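Long-range contacts in Cog5 (Kluyveromyces lactis, PDB 4U6U), which probably works with its partner subunit Cog7 in the conserved oligomeric Golgi complex, a multisubunit tethering complex that captures transport vesicles ahead of membrane fusion: residues Q48-E53 and L66-L71; R108-N113 and K136-L141; R116-N121 and K129-L134; L122-N127 and L190-L195; T149-L154 and R215-L220. The protein carries 7 engineered substitutions. One frame throughout, in Å; residues are numbered along the deposited sequence.

Overall arrangement
This chain is the larger, C-terminal part of Cog5, mostly helical, with no strands in the modelled part. After the long helix 11-47, interaction 1 closes a short loop by laying residues 48-53 against helix 61-81. Next, helices 92-118 and 128-141 pair through interactions 2 and 3; interaction 3 closes the small loop near the turn and is nested inside interaction 2. Interaction 4 crosses both, tying helix 122-126 within that turn to the end of helix 175-192. Interaction 5 follows interactions 2 and 3 in series but crosses interaction 4, joining helix 143-167 to the loop before helix 220-241. Interactions 3 and 4 are neighbours, their centres about 7 Å apart.

Interaction 1: Q48-E53 and L66-L71; sequences QMMPLE and LKIAAL
M50 reaches out of the loop that follows helix 11-47 and lies across one side of helix 61-81, where I68 and L71 receive it. The tight part is apolar. M50 CB sits 3.9 Å from I68 CG1, and the methionine chain then runs nearly straight to its sulfur before bending at the last torsion (chi3 -60°). That bend turns the terminal methyl onto the leucine one helical turn further along, with M50 CE 3.7 Å from L71 CG and equally near its CD2 branch. An unbranched, flexible methionine suits this job, because it can follow the uneven surface left by two branched residues. On the other flank L52 lends a single methyl, L52 CD1 lying 4.0 Å from I68 CD1. I68 is buried, since N102 and L106 of helix 92-118 also press on it, and so it forms the inner wall of the contact.

The outer side is looser. K67 offers only the root of its side chain, K67 CB standing 4.2 Å from M50 SD at about a right angle to the methionine; the rest of the lysine is extended and carries its ammonium group away toward solvent. With methyls, methylenes and a thioether as the meeting groups and no polar bond linking the segments, the loop is held here by the burial of apolar surface and by fit, not by directional bonding.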
# COMPACT_ATOMS: atom_id res chain seq x y z
N GLN B 48 -18.54 -3.17 -3.85
CA GLN B 48 -19.11 -2.66 -5.09
C GLN B 48 -20.24 -1.67 -4.85
O GLN B 48 -20.74 -1.06 -5.80
CB GLN B 48 -19.66 -3.81 -5.93
CG GLN B 48 -18.65 -4.77 -6.47
CD GLN B 48 -19.32 -5.92 -7.19
OE1 GLN B 48 -20.17 -6.61 -6.61
NE2 GLN B 48 -18.97 -6.11 -8.46
N MET B 49 -20.59 -1.45 -3.59
CA MET B 49 -21.67 -0.54 -3.25
C MET B 49 -21.12 0.83 -2.85
O MET B 49 -21.87 1.74 -2.51
CB MET B 49 -22.52 -1.14 -2.12
CG MET B 49 -23.99 -0.76 -2.14
SD MET B 49 -25.00 -1.88 -1.15
CE MET B 49 -24.10 -1.88 0.40
N MET B 50 -19.80 0.95 -2.91
CA MET B 50 -19.10 2.21 -2.65
C MET B 50 -18.36 2.68 -3.90
O MET B 50 -17.25 2.21 -4.19
CB MET B 50 -18.11 2.06 -1.50
CG MET B 50 -18.78 2.09 -0.14
SD MET B 50 -17.63 1.75 1.18
CE MET B 50 -17.08 0.11 0.71
N PRO B 51 -18.98 3.61 -4.64
CA PRO B 51 -18.38 4.19 -5.84
C PRO B 51 -17.41 5.26 -5.39
O PRO B 51 -17.32 5.53 -4.19
CB PRO B 51 -19.58 4.78 -6.60
CG PRO B 51 -20.76 4.74 -5.60
CD PRO B 51 -20.22 4.31 -4.27
N LEU B 52 -16.70 5.88 -6.32
CA LEU B 52 -15.80 6.92 -5.86
C LEU B 52 -16.12 8.27 -6.51
O LEU B 52 -17.25 8.57 -6.91
CB LEU B 52 -14.36 6.48 -6.13
CG LEU B 52 -13.21 6.97 -5.23
CD1 LEU B 52 -13.60 6.88 -3.76
CD2 LEU B 52 -11.95 6.15 -5.51
N GLU B 53 -15.08 9.08 -6.58
CA GLU B 53 -15.05 10.31 -7.31
C GLU B 53 -13.55 10.38 -7.57
O GLU B 53 -12.77 10.63 -6.65
CB GLU B 53 -15.62 11.47 -6.48
CG GLU B 53 -15.93 12.79 -7.22
CD GLU B 53 -17.32 12.88 -7.80
OE1 GLU B 53 -17.60 13.91 -8.46
OE2 GLU B 53 -18.12 11.95 -7.58
N LEU B 66 -11.29 6.69 2.01
CA LEU B 66 -10.80 6.05 3.22
C LEU B 66 -11.64 4.84 3.61
O LEU B 66 -11.13 3.84 4.12
CB LEU B 66 -10.75 7.06 4.36
CG LEU B 66 -9.38 7.66 4.67
CD1 LEU B 66 -8.40 7.43 3.54
CD2 LEU B 66 -9.53 9.14 4.95
N LYS B 67 -12.95 4.93 3.37
CA LYS B 67 -13.84 3.83 3.68
C LYS B 67 -13.53 2.65 2.75
O LYS B 67 -13.46 1.51 3.21
CB LYS B 67 -15.32 4.26 3.56
CG LYS B 67 -15.79 5.21 4.66
CD LYS B 67 -17.29 5.51 4.56
CE LYS B 67 -17.76 6.42 5.70
NZ LYS B 67 -19.23 6.71 5.66
N ILE B 68 -13.33 2.91 1.46
CA ILE B 68 -12.96 1.83 0.53
C ILE B 68 -11.64 1.19 0.95
O ILE B 68 -11.47 -0.03 0.84
CB ILE B 68 -12.88 2.32 -0.93
CG1 ILE B 68 -14.28 2.62 -1.45
CG2 ILE B 68 -12.22 1.25 -1.82
CD1 ILE B 68 -14.31 2.99 -2.92
N ALA B 69 -10.69 2.00 1.42
CA ALA B 69 -9.40 1.48 1.86
C ALA B 69 -9.56 0.55 3.04
O ALA B 69 -8.98 -0.54 3.07
CB ALA B 69 -8.47 2.62 2.22
N ALA B 70 -10.36 0.98 4.02
CA ALA B 70 -10.64 0.19 5.22
C ALA B 70 -11.27 -1.16 4.87
O ALA B 70 -10.98 -2.18 5.49
CB ALA B 70 -11.54 0.97 6.14
N LEU B 71 -12.16 -1.14 3.88
CA LEU B 71 -12.77 -2.36 3.36
C LEU B 71 -11.69 -3.30 2.84
O LEU B 71 -11.75 -4.50 3.04
CB LEU B 71 -13.77 -2.03 2.24
CG LEU B 71 -15.19 -2.60 2.32
CD1 LEU B 71 -15.21 -4.12 2.40
CD2 LEU B 71 -15.92 -2.02 3.50

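Interaction 2: R108-N113 and K136-L141; sequences RYLSTN and KALYTL
L110 is the bump of this contact and helix 128-141 supplies the hollow. Its CD1 methyl enters between A137, L138 and L141: L110 CD1 is 4.0 Å from L141 CD1, the same distance from L138 CA, and 4.4 Å from A137 CB. L134, one turn earlier, meets the other branch of L110 and completes a four-residue socket with the spacing of a local knobs-into-holes fit. A137, with only a methyl, leaves room for L110 CD1 to come down close to the backbone, while L138 and L141 build up the rim. L110 holds CG beside its backbone N and continues extended (chi1 -70°), which projects the methyl straight across.

The fit is returned from the facing helix. L138, with CG swung anti to its own N (chi1 -171°), sets one branch against the base of L110 and the other beside S111. L138 CD1 lies 3.9 Å from L110 CB, and L138 CD2 reaches the low ground 4.2 Å from S111 CA. Serine makes that low ground because its side chain is small and its hydroxyl bonds back to L107 O on its own helix. T149 of helix 143-167 closes over both S111 and L138. The two segments run broadly antiparallel, their axes at 141° and 10.1 Å apart at closest approach. Since aliphatic branches do the touching and the S111 hydroxyl is bonded within its own helix, complementary shape and the exclusion of water hold this pair together.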
# COMPACT_ATOMS: atom_id res chain seq x y z
N ARG B 108 -4.63 4.36 -7.68
CA ARG B 108 -4.48 5.44 -8.62
C ARG B 108 -4.97 6.69 -7.89
O ARG B 108 -4.24 7.67 -7.79
CB ARG B 108 -5.30 5.17 -9.89
CG ARG B 108 -4.90 5.93 -11.15
CD ARG B 108 -5.87 5.65 -12.31
NE ARG B 108 -6.27 4.25 -12.40
CZ ARG B 108 -7.51 3.80 -12.19
NH1 ARG B 108 -8.48 4.65 -11.86
NH2 ARG B 108 -7.78 2.50 -12.30
N TYR B 109 -6.17 6.62 -7.31
CA TYR B 109 -6.74 7.76 -6.61
C TYR B 109 -5.82 8.32 -5.54
O TYR B 109 -5.68 9.54 -5.41
CB TYR B 109 -8.08 7.40 -5.96
CG TYR B 109 -8.62 8.56 -5.16
CD1 TYR B 109 -9.29 9.60 -5.79
CD2 TYR B 109 -8.43 8.65 -3.78
CE1 TYR B 109 -9.77 10.68 -5.08
CE2 TYR B 109 -8.90 9.73 -3.06
CZ TYR B 109 -9.58 10.75 -3.72
OH TYR B 109 -10.07 11.84 -3.03
N LEU B 110 -5.20 7.44 -4.76
CA LEU B 110 -4.40 7.88 -3.62
C LEU B 110 -3.09 8.50 -4.07
O LEU B 110 -2.72 9.58 -3.61
CB LEU B 110 -4.12 6.75 -2.65
CG LEU B 110 -5.29 6.21 -1.82
CD1 LEU B 110 -4.82 5.07 -0.91
CD2 LEU B 110 -5.96 7.32 -1.03
N SER B 111 -2.37 7.80 -4.94
CA SER B 111 -1.04 8.22 -5.36
C SER B 111 -1.08 9.52 -6.17
O SER B 111 -0.22 10.38 -6.02
CB SER B 111 -0.35 7.13 -6.18
OG SER B 111 -1.06 6.85 -7.37
N THR B 112 -2.09 9.67 -7.02
CA THR B 112 -2.19 10.89 -7.81
C THR B 112 -2.65 12.04 -6.92
O THR B 112 -2.28 13.18 -7.15
CB THR B 112 -3.15 10.75 -9.01
OG1 THR B 112 -4.50 10.67 -8.55
CG2 THR B 112 -2.82 9.52 -9.87
N ASN B 113 -3.45 11.77 -5.91
CA ASN B 113 -3.85 12.83 -4.99
C ASN B 113 -2.72 13.25 -4.05
O ASN B 113 -2.63 14.40 -3.64
CB ASN B 113 -5.09 12.42 -4.19
CG ASN B 113 -6.28 13.34 -4.45
OD1 ASN B 113 -6.45 14.36 -3.78
ND2 ASN B 113 -7.10 12.98 -5.43
N LYS B 136 -0.17 7.50 5.40
CA LYS B 136 -0.56 6.35 6.21
C LYS B 136 -1.47 5.44 5.39
O LYS B 136 -1.27 4.21 5.33
CB LYS B 136 -1.26 6.80 7.52
CG LYS B 136 -0.36 7.59 8.49
CD LYS B 136 -0.87 7.58 9.93
CE LYS B 136 0.07 8.36 10.85
NZ LYS B 136 -0.23 8.22 12.30
N ALA B 137 -2.44 6.06 4.73
CA ALA B 137 -3.43 5.33 3.95
C ALA B 137 -2.78 4.46 2.88
O ALA B 137 -2.97 3.24 2.87
CB ALA B 137 -4.41 6.32 3.31
N LEU B 138 -1.98 5.10 2.03
CA LEU B 138 -1.34 4.44 0.91
C LEU B 138 -0.41 3.31 1.35
O LEU B 138 -0.38 2.25 0.73
CB LEU B 138 -0.58 5.47 0.07
CG LEU B 138 -0.01 5.04 -1.28
CD1 LEU B 138 -1.07 4.33 -2.11
CD2 LEU B 138 0.53 6.25 -2.01
N TYR B 139 0.34 3.54 2.44
CA TYR B 139 1.23 2.51 2.99
C TYR B 139 0.47 1.26 3.40
O TYR B 139 0.90 0.14 3.13
CB TYR B 139 2.02 3.03 4.19
CG TYR B 139 3.01 2.02 4.78
CD1 TYR B 139 4.24 1.78 4.17
CD2 TYR B 139 2.72 1.33 5.95
CE1 TYR B 139 5.14 0.87 4.70
CE2 TYR B 139 3.62 0.43 6.49
CZ TYR B 139 4.83 0.20 5.86
OH TYR B 139 5.73 -0.70 6.39
N THR B 140 -0.65 1.47 4.08
CA THR B 140 -1.47 0.36 4.55
C THR B 140 -1.98 -0.51 3.40
O THR B 140 -1.92 -1.75 3.46
CB THR B 140 -2.64 0.86 5.37
OG1 THR B 140 -2.14 1.48 6.57
CG2 THR B 140 -3.54 -0.30 5.74
N LEU B 141 -2.47 0.14 2.34
CA LEU B 141 -3.02 -0.55 1.17
C LEU B 141 -1.97 -1.37 0.44
O LEU B 141 -2.18 -2.55 0.13
CB LEU B 141 -3.64 0.46 0.20
CG LEU B 141 -4.94 0.05 -0.48
CD1 LEU B 141 -5.46 1.19 -1.33
CD2 LEU B 141 -4.78 -1.21 -1.32

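Interaction 3: R116-N121 and K129-L134; sequences RDCLNN and KRIVTL
D117 and R130 face each other across the contact and form its salt bridge. R130 NE donates to D117 OD2 over 2.9 Å along a nearly straight path (169° at the hydrogen). The acceptor lies in the guanidinium plane, yet the carboxylate is turned 56° against that plane, so the pair is gripped through one N-H and is not a two-pronged side-on bridge. Arginine suits the place because it can bring a donor to the acid while its other nitrogens reach elsewhere: R130 NH2 has a weak bond to N113 OD1. Beside the bridge I131 CD1 packs against the backbone, 3.6 Å from D117 O, and against C118 SG at 4.3 Å.

A second shell positions the acid. K123 forms a salt bridge with D117 OD1, so both carboxylate oxygens are engaged and the group's rotation is restricted; two cations around a buried acid would be expected to favour its ionised form. Further out, the chain bends in a type I turn from C118 to N121, and K157 bonds to C118 O and N121 OD1. The whole is the turn end of an antiparallel helical hairpin, helix 92-118 to helix 128-141, consistent with the helical-bundle rods of related tethering subunits.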
# COMPACT_ATOMS: atom_id res chain seq x y z
N ARG B 116 0.09 15.15 -6.29
CA ARG B 116 -0.43 16.49 -6.56
C ARG B 116 -0.39 17.38 -5.34
O ARG B 116 -0.06 18.56 -5.44
CB ARG B 116 -1.84 16.37 -7.14
CG ARG B 116 -2.53 17.65 -7.51
CD ARG B 116 -3.71 17.31 -8.38
NE ARG B 116 -4.77 16.62 -7.65
CZ ARG B 116 -5.52 15.66 -8.20
NH1 ARG B 116 -5.31 15.29 -9.46
NH2 ARG B 116 -6.47 15.06 -7.48
N ASP B 117 -0.71 16.81 -4.18
CA ASP B 117 -0.73 17.59 -2.96
C ASP B 117 0.70 17.87 -2.47
O ASP B 117 0.92 18.75 -1.64
CB ASP B 117 -1.56 16.87 -1.89
CG ASP B 117 -3.07 17.08 -2.09
OD1 ASP B 117 -3.47 17.72 -3.09
OD2 ASP B 117 -3.86 16.60 -1.24
N CYS B 118 1.69 17.16 -2.99
CA CYS B 118 3.06 17.39 -2.55
C CYS B 118 3.83 18.35 -3.46
O CYS B 118 4.70 19.09 -3.00
CB CYS B 118 3.82 16.07 -2.49
SG CYS B 118 3.55 15.17 -1.00
N LEU B 119 3.50 18.34 -4.74
CA LEU B 119 4.22 19.16 -5.71
C LEU B 119 3.68 20.59 -5.69
O LEU B 119 4.20 21.46 -6.40
CB LEU B 119 4.11 18.57 -7.12
CG LEU B 119 4.60 17.13 -7.33
CD1 LEU B 119 4.35 16.70 -8.76
CD2 LEU B 119 6.06 16.89 -6.91
N ASN B 120 2.64 20.83 -4.90
CA ASN B 120 2.07 22.17 -4.82
C ASN B 120 2.81 23.08 -3.83
O ASN B 120 2.50 24.26 -3.71
CB ASN B 120 0.59 22.10 -4.45
CG ASN B 120 -0.12 23.44 -4.61
OD1 ASN B 120 -0.99 23.80 -3.82
ND2 ASN B 120 0.25 24.18 -5.64
N ASN B 121 3.80 22.52 -3.12
CA ASN B 121 4.59 23.27 -2.12
C ASN B 121 3.79 24.03 -1.07
O ASN B 121 4.24 24.15 0.07
CB ASN B 121 5.53 24.26 -2.82
CG ASN B 121 6.84 23.64 -3.26
OD1 ASN B 121 7.05 22.43 -3.16
ND2 ASN B 121 7.75 24.48 -3.75
N LYS B 129 -1.68 17.89 7.85
CA LYS B 129 -2.56 16.85 8.38
C LYS B 129 -3.22 16.05 7.25
O LYS B 129 -3.41 14.84 7.37
CB LYS B 129 -3.60 17.49 9.31
CG LYS B 129 -2.95 18.42 10.33
CD LYS B 129 -3.96 19.09 11.25
CE LYS B 129 -3.31 20.25 11.99
NZ LYS B 129 -4.30 20.99 12.81
N ARG B 130 -3.54 16.71 6.14
CA ARG B 130 -4.12 16.03 4.98
C ARG B 130 -3.14 15.02 4.37
O ARG B 130 -3.49 13.87 4.14
CB ARG B 130 -4.55 17.03 3.91
CG ARG B 130 -4.91 16.37 2.58
CD ARG B 130 -6.00 17.10 1.82
NE ARG B 130 -6.22 16.51 0.50
CZ ARG B 130 -7.40 16.09 0.04
NH1 ARG B 130 -8.50 16.19 0.79
NH2 ARG B 130 -7.47 15.56 -1.18
N ILE B 131 -1.91 15.48 4.15
CA ILE B 131 -0.86 14.66 3.54
C ILE B 131 -0.45 13.48 4.40
O ILE B 131 -0.21 12.39 3.87
CB ILE B 131 0.39 15.54 3.23
CG1 ILE B 131 0.07 16.48 2.06
CG2 ILE B 131 1.60 14.68 2.88
CD1 ILE B 131 1.14 17.46 1.75
N VAL B 132 -0.36 13.68 5.71
CA VAL B 132 -0.07 12.58 6.63
C VAL B 132 -1.11 11.47 6.45
O VAL B 132 -0.76 10.29 6.44
CB VAL B 132 -0.03 13.04 8.11
CG1 VAL B 132 0.00 11.85 9.04
CG2 VAL B 132 1.19 13.91 8.35
N THR B 133 -2.37 11.86 6.28
CA THR B 133 -3.44 10.89 6.10
C THR B 133 -3.21 10.08 4.82
O THR B 133 -3.36 8.86 4.81
CB THR B 133 -4.85 11.56 6.06
OG1 THR B 133 -4.99 12.48 7.15
CG2 THR B 133 -5.97 10.52 6.13
N LEU B 134 -2.83 10.77 3.75
CA LEU B 134 -2.51 10.12 2.48
C LEU B 134 -1.35 9.12 2.62
O LEU B 134 -1.43 8.01 2.10
CB LEU B 134 -2.18 11.16 1.41
CG LEU B 134 -3.34 11.73 0.58
CD1 LEU B 134 -4.43 10.69 0.42
CD2 LEU B 134 -3.88 13.03 1.17

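Interaction 4: L122-N127 and L190-L195; sequences LKMENN and LTLQNL
E125, which meets T191 across the contact, shares with its neighbour N126 the grip on one carbonyl oxygen: E125 N, at 2.9 Å, and N126 N, at 2.7 Å, both donate to L122 O. This short helical turn fixes the backbone from which the E125 side chain extends to T191. There E125 OE1 merely lies against the T191 CG2 methyl and forms no hydrogen bond; the acid is exposed, which suits its charge.

T191 OG1 hydrogen-bonds to S188 O in its own helix and is merely touched by M124 CG, 3.4 Å away. The torsion that sets the hydroxyl between the backbone N and the carbonyl carbon (chi1 76°) turns the oxygen back to its own helix while it still flanks the methionine. M124 and T191 slide past each other in opposite directions, so the methionine runs on to the next residues. Its chain, bent at chi2 and chi3, delivers the terminal methyl to L192, with M124 CE 3.7 Å from L192 CB and 3.8 Å from L192 CD1. L195 touches the same methyl more loosely, M124 CE being 4.4 Å from L195 CG. A long, pliable thioether fits well here, since it must pass a hydroxyl and still finish among leucines.

L195 also packs on I131, V132 and I135 of helix 128-141, and Q193 OE1 weakly accepts L220 N, so the end of helix 175-192 and the turn after it touch helix 122-126, helix 128-141 and the start of helix 220-241.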
# COMPACT_ATOMS: atom_id res chain seq x y z
N LEU B 122 2.63 24.56 -1.46
CA LEU B 122 1.71 25.26 -0.56
C LEU B 122 1.04 24.29 0.39
O LEU B 122 1.17 24.41 1.61
CB LEU B 122 0.63 26.02 -1.34
CG LEU B 122 0.87 27.44 -1.87
CD1 LEU B 122 1.77 27.46 -3.11
CD2 LEU B 122 -0.47 28.11 -2.15
N LYS B 123 0.32 23.34 -0.20
CA LYS B 123 -0.37 22.29 0.55
C LYS B 123 0.62 21.58 1.46
O LYS B 123 0.25 21.08 2.52
CB LYS B 123 -1.02 21.28 -0.39
CG LYS B 123 -1.54 21.84 -1.69
CD LYS B 123 -3.00 22.25 -1.63
CE LYS B 123 -3.65 22.09 -2.99
NZ LYS B 123 -3.75 20.65 -3.39
N MET B 124 1.87 21.51 1.00
CA MET B 124 2.96 20.95 1.78
C MET B 124 3.07 21.55 3.18
O MET B 124 3.39 20.84 4.13
CB MET B 124 4.29 21.11 1.04
CG MET B 124 5.39 20.31 1.69
SD MET B 124 5.17 18.54 1.37
CE MET B 124 5.47 17.96 3.03
N GLU B 125 2.89 22.86 3.29
CA GLU B 125 2.88 23.51 4.61
C GLU B 125 1.44 23.75 5.14
O GLU B 125 1.21 23.68 6.34
CB GLU B 125 3.66 24.83 4.57
CG GLU B 125 5.19 24.63 4.54
CD GLU B 125 5.83 24.71 5.93
OE1 GLU B 125 6.89 24.08 6.12
OE2 GLU B 125 5.29 25.41 6.81
N ASN B 126 0.50 24.03 4.23
CA ASN B 126 -0.88 24.41 4.58
C ASN B 126 -1.71 23.25 5.12
O ASN B 126 -2.48 23.41 6.07
CB ASN B 126 -1.60 25.01 3.37
CG ASN B 126 -1.00 26.33 2.93
OD1 ASN B 126 -0.16 26.91 3.62
ND2 ASN B 126 -1.39 26.79 1.74
N ASN B 127 -1.59 22.09 4.48
CA ASN B 127 -2.29 20.88 4.91
C ASN B 127 -1.35 19.74 5.27
O ASN B 127 -1.29 18.75 4.56
CB ASN B 127 -3.23 20.40 3.79
CG ASN B 127 -4.68 20.75 4.06
OD1 ASN B 127 -5.35 20.09 4.86
ND2 ASN B 127 -5.18 21.77 3.36
N LEU B 190 12.42 18.98 3.22
CA LEU B 190 12.78 18.96 4.64
C LEU B 190 11.53 18.63 5.43
O LEU B 190 11.55 17.79 6.34
CB LEU B 190 13.39 20.31 5.06
CG LEU B 190 13.86 20.58 6.50
CD1 LEU B 190 12.74 21.19 7.34
CD2 LEU B 190 14.41 19.33 7.17
N THR B 191 10.43 19.28 5.07
CA THR B 191 9.17 19.09 5.77
C THR B 191 8.42 17.82 5.34
O THR B 191 7.53 17.39 6.05
CB THR B 191 8.22 20.32 5.61
OG1 THR B 191 7.64 20.34 4.30
CG2 THR B 191 8.98 21.63 5.85
N LEU B 192 8.76 17.23 4.19
CA LEU B 192 8.12 15.97 3.77
C LEU B 192 8.67 14.77 4.53
O LEU B 192 7.94 13.82 4.85
CB LEU B 192 8.29 15.72 2.27
CG LEU B 192 7.67 14.38 1.81
CD1 LEU B 192 6.18 14.37 2.07
CD2 LEU B 192 7.93 14.04 0.35
N GLN B 193 9.96 14.80 4.82
CA GLN B 193 10.61 13.69 5.48
C GLN B 193 10.32 13.67 6.97
O GLN B 193 10.78 12.78 7.68
CB GLN B 193 12.11 13.73 5.19
CG GLN B 193 12.86 14.81 5.93
CD GLN B 193 14.26 14.99 5.38
OE1 GLN B 193 14.64 14.35 4.40
NE2 GLN B 193 15.03 15.87 6.00
N ASN B 194 9.53 14.64 7.45
CA ASN B 194 9.30 14.79 8.89
C ASN B 194 8.28 13.96 9.72
O ASN B 194 8.75 13.35 10.67
CB ASN B 194 9.02 16.27 9.17
CG ASN B 194 10.30 17.08 9.32
OD1 ASN B 194 11.38 16.53 9.54
ND2 ASN B 194 10.18 18.40 9.20
N LEU B 195 6.96 13.85 9.48
CA LEU B 195 6.06 13.90 8.31
C LEU B 195 6.04 12.50 7.73
O LEU B 195 5.03 11.81 7.84
CB LEU B 195 6.41 14.94 7.26
CG LEU B 195 5.13 15.56 6.65
CD1 LEU B 195 4.40 14.62 5.68
CD2 LEU B 195 4.19 16.06 7.74

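Interaction 5: T149-L154 and R215-L220; sequences TIDKVL and RKFSSL
D151 and R215 approach from opposite directions and meet as two flat groups inclined 26° to each other. Two nitrogens meet two oxygens, obliquely, arginine carrying two donors for one carboxylate: R215 NE donates a hydrogen bond to D151 OD1 over 2.9 Å, bent to 137° at the hydrogen, and R215 NH2 completes the salt bridge with D151 OD2 at 2.8 Å. OD1 receives NE on its syn side, out of the carboxylate plane, and is also hydrogen-bonded to Y211 OH. R215 CB lies over the centre of one face of F217, 3.5 Å above it, while D151 OD1 comes near the ring's edge.

The loop carrying R215 and F217 leads into helix 220-241, whose N-cap is S219, S219 OG bonding to D222 N. Past that cap L220 turns back to helix 143-167, where L154, branched and with CG anti to the backbone N (chi1 -179°), can meet ring and leucine with one methyl: L154 CD2 is 4.3 Å from F217 CE2 and 4.4 Å from L220 CD2.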
# COMPACT_ATOMS: atom_id res chain seq x y z
N THR B 149 5.47 6.13 -5.28
CA THR B 149 4.83 7.44 -5.35
C THR B 149 5.81 8.47 -4.81
O THR B 149 6.01 9.52 -5.44
CB THR B 149 3.50 7.49 -4.57
OG1 THR B 149 2.50 6.77 -5.29
CG2 THR B 149 3.02 8.92 -4.41
N ILE B 150 6.43 8.18 -3.68
CA ILE B 150 7.43 9.10 -3.13
C ILE B 150 8.59 9.19 -4.11
O ILE B 150 9.11 10.28 -4.36
CB ILE B 150 7.91 8.69 -1.71
CG1 ILE B 150 7.19 9.53 -0.64
CG2 ILE B 150 9.38 8.97 -1.52
CD1 ILE B 150 5.70 9.70 -0.84
N ASP B 151 8.97 8.05 -4.68
CA ASP B 151 9.95 8.03 -5.76
C ASP B 151 9.62 9.08 -6.81
O ASP B 151 10.43 9.95 -7.12
CB ASP B 151 10.01 6.66 -6.43
CG ASP B 151 11.05 5.76 -5.82
OD1 ASP B 151 11.91 6.27 -5.06
OD2 ASP B 151 11.04 4.55 -6.13
N LYS B 152 8.40 8.97 -7.33
CA LYS B 152 7.95 9.82 -8.42
C LYS B 152 7.91 11.29 -8.02
O LYS B 152 8.30 12.15 -8.79
CB LYS B 152 6.58 9.35 -8.94
CG LYS B 152 6.67 8.15 -9.89
CD LYS B 152 5.32 7.65 -10.39
CE LYS B 152 5.48 6.39 -11.23
NZ LYS B 152 4.18 5.68 -11.39
N VAL B 153 7.46 11.57 -6.80
CA VAL B 153 7.42 12.95 -6.30
C VAL B 153 8.81 13.55 -6.17
O VAL B 153 9.06 14.66 -6.64
CB VAL B 153 6.72 13.04 -4.92
CG1 VAL B 153 7.08 14.34 -4.23
CG2 VAL B 153 5.23 12.92 -5.07
N LEU B 154 9.71 12.81 -5.52
CA LEU B 154 11.06 13.27 -5.31
C LEU B 154 11.72 13.57 -6.65
O LEU B 154 12.30 14.65 -6.85
CB LEU B 154 11.87 12.23 -4.53
CG LEU B 154 13.32 12.57 -4.20
CD1 LEU B 154 13.40 13.82 -3.36
CD2 LEU B 154 14.01 11.43 -3.49
N ARG B 215 16.23 1.95 -0.20
CA ARG B 215 16.85 2.82 -1.20
C ARG B 215 18.30 3.08 -0.85
O ARG B 215 18.72 2.89 0.29
CB ARG B 215 16.11 4.16 -1.28
CG ARG B 215 14.61 4.09 -1.54
CD ARG B 215 14.32 4.23 -3.01
NE ARG B 215 12.90 4.11 -3.35
CZ ARG B 215 12.27 2.95 -3.49
NH1 ARG B 215 12.93 1.81 -3.30
NH2 ARG B 215 10.98 2.92 -3.81
N LYS B 216 19.07 3.54 -1.83
CA LYS B 216 20.45 3.94 -1.58
C LYS B 216 20.44 5.02 -0.50
O LYS B 216 21.26 5.02 0.42
CB LYS B 216 21.10 4.50 -2.85
CG LYS B 216 21.26 3.54 -4.03
CD LYS B 216 21.95 4.28 -5.18
CE LYS B 216 22.23 3.39 -6.37
NZ LYS B 216 22.96 4.13 -7.45
N PHE B 217 19.45 5.89 -0.62
CA PHE B 217 19.42 7.22 -0.04
C PHE B 217 19.60 7.19 1.47
O PHE B 217 19.29 6.19 2.12
CB PHE B 217 18.10 7.95 -0.39
CG PHE B 217 17.48 7.55 -1.74
CD1 PHE B 217 18.22 6.99 -2.78
CD2 PHE B 217 16.13 7.77 -1.95
CE1 PHE B 217 17.64 6.65 -3.99
CE2 PHE B 217 15.54 7.43 -3.17
CZ PHE B 217 16.29 6.87 -4.18
N SER B 218 20.12 8.29 2.00
CA SER B 218 20.32 8.45 3.44
C SER B 218 19.29 9.41 4.01
O SER B 218 18.75 9.20 5.09
CB SER B 218 21.74 8.95 3.75
OG SER B 218 21.88 10.33 3.45
N SER B 219 19.04 10.50 3.29
CA SER B 219 17.95 11.41 3.60
C SER B 219 17.32 11.80 2.27
O SER B 219 17.92 11.58 1.22
CB SER B 219 18.42 12.64 4.39
OG SER B 219 19.06 13.61 3.57
N LEU B 220 16.11 12.34 2.30
CA LEU B 220 15.50 12.82 1.08
C LEU B 220 16.27 14.02 0.54
O LEU B 220 16.48 14.14 -0.67
CB LEU B 220 14.03 13.17 1.30
CG LEU B 220 13.14 11.99 1.70
CD1 LEU B 220 11.67 12.36 1.63
CD2 LEU B 220 13.43 10.79 0.80